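Long-range contact in GCN5-related N-acetyltransferase:Aminotransferase, class-II (Rhodopseudomonas palustris, PDB 2FIW), which binds acetyl coenzyme A and, as a GCN5-related N-acetyltransferase, probably transfers its acetyl group to an amine: residues Ala123-Ala128 against Trp150-Thr155. Residues are numbered along the deposited sequence; the frame is centred on the assembly and turned at random.
With ACO (acetyl coenzyme *a), chain C.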
ATOM      1  N   ALA A 123      -0.663  -3.425   8.794  1.00 37.02           N
ATOM      2  CA  ALA A 123       0.104  -4.137   7.777  1.00 36.99           C
ATOM      3  C   ALA A 123      -0.417  -5.541   7.583  1.00 36.91           C
ATOM      4  O   ALA A 123      -0.646  -6.245   8.557  1.00 36.94           O
ATOM      5  CB  ALA A 123       1.587  -4.177   8.162  1.00 36.94           C
ATOM      6  N   SER A 124      -0.601  -5.941   6.327  1.00 36.98           N
ATOM      7  CA  SER A 124      -0.880  -7.331   5.979  1.00 37.31           C
ATOM      8  C   SER A 124       0.313  -8.217   6.352  1.00 37.59           C
ATOM      9  O   SER A 124       1.438  -7.735   6.443  1.00 37.62           O
ATOM     10  CB  SER A 124      -1.188  -7.452   4.493  1.00 37.57           C
ATOM     11  OG  SER A 124      -0.055  -7.111   3.706  1.00 37.62           O
ATOM     12  N   ASP A 125       0.062  -9.505   6.588  1.00 37.84           N
ATOM     13  CA  ASP A 125       1.073 -10.414   7.129  1.00 37.47           C
ATOM     14  C   ASP A 125       2.285 -10.546   6.222  1.00 37.66           C
ATOM     15  O   ASP A 125       3.397 -10.749   6.695  1.00 37.90           O
ATOM     16  CB  ASP A 125       0.470 -11.799   7.404  1.00 37.47           C
ATOM     17  CG  ASP A 125      -0.525 -11.806   8.582  1.00 38.34           C
ATOM     18  OD1 ASP A 125      -0.788 -10.735   9.192  1.00 37.86           O
ATOM     19  OD2 ASP A 125      -1.044 -12.900   8.901  1.00 38.71           O
ATOM     20  N   ASN A 126       2.061 -10.416   4.920  1.00 37.71           N
ATOM     21  CA  ASN A 126       3.122 -10.506   3.915  1.00 37.93           C
ATOM     22  C   ASN A 126       3.987  -9.239   3.815  1.00 38.44           C
ATOM     23  O   ASN A 126       5.151  -9.314   3.392  1.00 38.28           O
ATOM     24  CB  ASN A 126       2.518 -10.838   2.556  1.00 37.42           C
ATOM     25  CG  ASN A 126       1.368  -9.923   2.199  1.00 37.94           C
ATOM     26  OD1 ASN A 126       0.381  -9.825   2.937  1.00 36.97           O
ATOM     27  ND2 ASN A 126       1.487  -9.238   1.066  1.00 37.32           N
ATOM     28  N   ALA A 127       3.419  -8.092   4.206  1.00 37.96           N
ATOM     29  CA  ALA A 127       4.121  -6.819   4.204  1.00 38.17           C
ATOM     30  C   ALA A 127       4.649  -6.486   5.596  1.00 38.87           C
ATOM     31  O   ALA A 127       5.342  -5.497   5.789  1.00 39.58           O
ATOM     32  CB  ALA A 127       3.213  -5.721   3.713  1.00 37.66           C
ATOM     33  N   ALA A 128       4.327  -7.317   6.574  1.00 39.65           N
ATOM     34  CA  ALA A 128       4.791  -7.092   7.942  1.00 40.45           C
ATOM     35  C   ALA A 128       6.321  -6.872   8.060  1.00 40.75           C
ATOM     36  O   ALA A 128       6.772  -5.942   8.728  1.00 40.79           O
ATOM     37  CB  ALA A 128       4.335  -8.244   8.837  1.00 40.28           C
ATOM     38  N   TRP A 150     -12.710 -12.889   7.243  1.00 35.91           N
ATOM     39  CA  TRP A 150     -11.810 -12.368   8.251  1.00 35.69           C
ATOM     40  C   TRP A 150     -10.345 -12.518   7.791  1.00 35.97           C
ATOM     41  O   TRP A 150      -9.937 -13.579   7.285  1.00 36.06           O
ATOM     42  CB  TRP A 150     -12.033 -13.047   9.611  1.00 35.19           C
ATOM     43  CG  TRP A 150     -13.379 -12.729  10.302  1.00 35.93           C
ATOM     44  CD1 TRP A 150     -14.321 -11.794   9.923  1.00 35.85           C
ATOM     45  CD2 TRP A 150     -13.883 -13.330  11.506  1.00 35.72           C
ATOM     46  NE1 TRP A 150     -15.386 -11.801  10.807  1.00 35.81           N
ATOM     47  CE2 TRP A 150     -15.141 -12.731  11.785  1.00 36.32           C
ATOM     48  CE3 TRP A 150     -13.407 -14.332  12.363  1.00 34.50           C
ATOM     49  CZ2 TRP A 150     -15.921 -13.101  12.897  1.00 34.94           C
ATOM     50  CZ3 TRP A 150     -14.189 -14.695  13.467  1.00 35.85           C
ATOM     51  CH2 TRP A 150     -15.429 -14.075  13.720  1.00 34.20           C
ATOM     52  N   LEU A 151      -9.568 -11.449   7.969  1.00 35.43           N
ATOM     53  CA  LEU A 151      -8.179 -11.403   7.539  1.00 35.15           C
ATOM     54  C   LEU A 151      -7.382 -10.797   8.668  1.00 35.22           C
ATOM     55  O   LEU A 151      -7.790  -9.776   9.229  1.00 35.56           O
ATOM     56  CB  LEU A 151      -8.026 -10.544   6.275  1.00 34.39           C
ATOM     57  CG  LEU A 151      -8.234 -11.130   4.884  1.00 33.75           C
ATOM     58  CD1 LEU A 151      -9.704 -11.243   4.500  1.00 34.27           C
ATOM     59  CD2 LEU A 151      -7.546 -10.263   3.869  1.00 31.25           C
ATOM     60  N   ALA A 152      -6.262 -11.423   9.018  1.00 35.25           N
ATOM     61  CA  ALA A 152      -5.384 -10.889  10.059  1.00 35.42           C
ATOM     62  C   ALA A 152      -4.528  -9.752   9.498  1.00 36.12           C
ATOM     63  O   ALA A 152      -4.250  -9.710   8.294  1.00 35.99           O
ATOM     64  CB  ALA A 152      -4.505 -11.970  10.631  1.00 34.70           C
ATOM     65  N   ASN A 153      -4.156  -8.821  10.378  1.00 36.62           N
ATOM     66  CA  ASN A 153      -3.095  -7.862  10.114  1.00 37.45           C
ATOM     67  C   ASN A 153      -2.534  -7.360  11.423  1.00 38.18           C
ATOM     68  O   ASN A 153      -2.975  -7.784  12.481  1.00 38.72           O
ATOM     69  CB  ASN A 153      -3.525  -6.708   9.175  1.00 37.39           C
ATOM     70  CG  ASN A 153      -4.613  -5.831   9.757  1.00 36.15           C
ATOM     71  OD1 ASN A 153      -4.553  -5.412  10.913  1.00 34.88           O
ATOM     72  ND2 ASN A 153      -5.609  -5.532   8.940  1.00 34.38           N
ATOM     73  N   THR A 154      -1.539  -6.488  11.350  1.00 38.99           N
ATOM     74  CA  THR A 154      -0.885  -5.967  12.533  1.00 39.54           C
ATOM     75  C   THR A 154      -0.760  -4.456  12.404  1.00 40.18           C
ATOM     76  O   THR A 154      -0.270  -3.935  11.384  1.00 40.22           O
ATOM     77  CB  THR A 154       0.524  -6.587  12.714  1.00 39.22           C
ATOM     78  OG1 THR A 154       0.462  -7.989  12.467  1.00 40.10           O
ATOM     79  CG2 THR A 154       1.051  -6.379  14.124  1.00 38.94           C
ATOM     80  N   THR A 155      -1.210  -3.764  13.445  1.00 40.74           N
ATOM     81  CA  THR A 155      -0.977  -2.336  13.594  1.00 41.12           C
ATOM     82  C   THR A 155       0.481  -2.156  13.985  1.00 41.72           C
ATOM     83  O   THR A 155       0.964  -2.796  14.905  1.00 41.54           O
ATOM     84  CB  THR A 155      -1.912  -1.720  14.657  1.00 40.85           C
ATOM     85  OG1 THR A 155      -3.265  -2.044  14.332  1.00 39.89           O
ATOM     86  CG2 THR A 155      -1.754  -0.206  14.716  1.00 40.57           C
TER
HETATM   87  N1A ACO C 200      18.063  -6.974  -4.489  1.00 75.65           N
HETATM   88  C2A ACO C 200      17.594  -7.610  -3.397  1.00 75.21           C
HETATM   89  N3A ACO C 200      16.591  -7.094  -2.661  1.00 75.42           N
HETATM   90  C4A ACO C 200      15.993  -5.904  -2.982  1.00 75.58           C
HETATM   91  C5A ACO C 200      16.417  -5.192  -4.093  1.00 75.66           C
HETATM   92  C6A ACO C 200      17.533  -5.785  -4.890  1.00 75.66           C
HETATM   93  N6A ACO C 200      18.015  -5.156  -5.991  1.00 75.39           N
HETATM   94  N7A ACO C 200      15.665  -4.071  -4.171  1.00 74.97           N
HETATM   95  C8A ACO C 200      14.792  -4.092  -3.135  1.00 75.13           C
HETATM   96  N9A ACO C 200      15.003  -5.203  -2.414  1.00 74.85           N
HETATM   97  C1B ACO C 200      14.291  -5.673  -1.195  1.00 73.98           C
HETATM   98  C2B ACO C 200      14.312  -4.712  -0.022  1.00 72.43           C
HETATM   99  O2B ACO C 200      15.523  -4.841   0.726  1.00 72.08           O
HETATM  100  C3B ACO C 200      13.103  -5.177   0.773  1.00 71.99           C
HETATM  101  O3B ACO C 200      13.473  -6.109   1.790  1.00 74.48           O
HETATM  102  P3B ACO C 200      12.585  -6.328   3.129  1.00 78.25           P
HETATM  103  O7A ACO C 200      11.362  -7.147   2.733  1.00 77.57           O
HETATM  104  O8A ACO C 200      12.223  -4.930   3.576  1.00 78.43           O
HETATM  105  O9A ACO C 200      13.550  -7.052   4.042  1.00 77.56           O
HETATM  106  C4B ACO C 200      12.175  -5.853  -0.245  1.00 68.95           C
HETATM  107  O4B ACO C 200      12.914  -5.974  -1.462  1.00 71.09           O
HETATM  108  C5B ACO C 200      10.907  -5.045  -0.520  1.00 63.02           C
HETATM  109  O5B ACO C 200      11.289  -3.681  -0.747  1.00 54.79           O
HETATM  110  P1A ACO C 200      10.737  -2.806  -1.979  1.00 48.53           P
HETATM  111  O1A ACO C 200      11.304  -3.342  -3.278  1.00 49.51           O
HETATM  112  O2A ACO C 200      10.973  -1.372  -1.565  1.00 48.16           O
HETATM  113  O3A ACO C 200       9.154  -3.116  -1.876  1.00 45.60           O
HETATM  114  P2A ACO C 200       8.270  -3.666  -3.081  1.00 41.65           P
HETATM  115  O4A ACO C 200       8.659  -5.099  -3.323  1.00 44.71           O
HETATM  116  O5A ACO C 200       8.357  -2.668  -4.201  1.00 42.12           O
HETATM  117  O6A ACO C 200       6.765  -3.617  -2.484  1.00 43.66           O
HETATM  118  CBP ACO C 200       4.944  -4.416  -0.987  1.00 45.02           C
HETATM  119  CCP ACO C 200       6.406  -3.963  -1.139  1.00 43.57           C
HETATM  120  CDP ACO C 200       4.757  -4.902   0.445  1.00 43.26           C
HETATM  121  CEP ACO C 200       4.010  -3.252  -1.276  1.00 45.09           C
HETATM  122  CAP ACO C 200       4.596  -5.539  -1.994  1.00 44.88           C
HETATM  123  OAP ACO C 200       5.280  -6.765  -1.681  1.00 45.36           O
HETATM  124  C9P ACO C 200       3.121  -5.818  -2.265  1.00 44.20           C
HETATM  125  O9P ACO C 200       2.477  -5.149  -3.215  1.00 43.50           O
HETATM  126  N8P ACO C 200       2.516  -6.714  -1.600  1.00 43.74           N
HETATM  127  C7P ACO C 200       1.132  -7.196  -1.709  1.00 45.27           C
HETATM  128  C6P ACO C 200       0.078  -6.192  -1.241  1.00 44.80           C
HETATM  129  C5P ACO C 200       0.315  -5.878   0.205  1.00 46.14           C
HETATM  130  O5P ACO C 200       0.575  -6.763   1.009  1.00 47.39           O
HETATM  131  N4P ACO C 200       0.240  -4.599   0.539  1.00 46.34           N
HETATM  132  C3P ACO C 200       0.462  -4.061   1.866  1.00 48.95           C
HETATM  133  C2P ACO C 200      -0.855  -4.155   2.619  1.00 51.29           C
HETATM  134  S1P ACO C 200      -0.651  -3.050   3.965  1.00 52.22           S
HETATM  135  C   ACO C 200      -1.543  -1.705   3.546  1.00 52.42           C
HETATM  136  O   ACO C 200      -1.798  -1.471   2.370  1.00 51.94           O
HETATM  137  CH3 ACO C 200      -1.974  -0.910   4.512  1.00 52.75           C
HETATM  138  O   HOH W   1       0.544  -8.457   9.868  1.00 33.24           O
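With CG opposite its own carbonyl carbon (chi1 -70°) and the carboxylate almost coplanar with the CA-CB bond, Asp125 reaches across to Ala152: OD2 lies 4.0 Å from the Ala152 methyl CB, while OD1 faces the backbone of Ala152 and Asn153. The CB of Asn153 sits tightly against the carbonyl of Ala123, 3.0 Å from Ala123 O. Next to it, Ala123 and Thr154 form an antiparallel hydrogen-bonded pair at the end of strand 118-123, Ala123 N giving to Thr154 O at 2.7 Å and Thr154 N to Ala123 O at 2.9 Å; their side chains share one face. Past the pair the chain leaves the strand as a loop, and a water links Ala123, Asp125 and Thr154. It donates to Ala123 O and to Asp125 OD1 (2.7 Å) and accepts from Thr154 OG1 (2.6 Å), so it ties the acid to the strand that its carboxylate meets without direct bonding. Arg141 forms a salt bridge with the same OD1, which should favour the charged carboxylate.

Ser124 turns its CB away from 150-155, toward the cofactor. Its OG lies 2.8 Å from O5P of acetyl coenzyme A, and Asn126 ND2 donates to that same pantetheine carbonyl oxygen at 2.6 Å. One turn therefore meets the sheet through Asp125 and the cofactor through its neighbours.

In the GNAT fold this is where strand 118-123 gives way to the loop before helix 128-132. Strand 149-159 lies between 118-123 and the outermost strand 137-146, whose Asn142 bonds Asn153 OD1; Tyr37 bridges Asp125 N and Ala152 O, and Trp45 of helix 39-46 packs on Ser124 and Leu151.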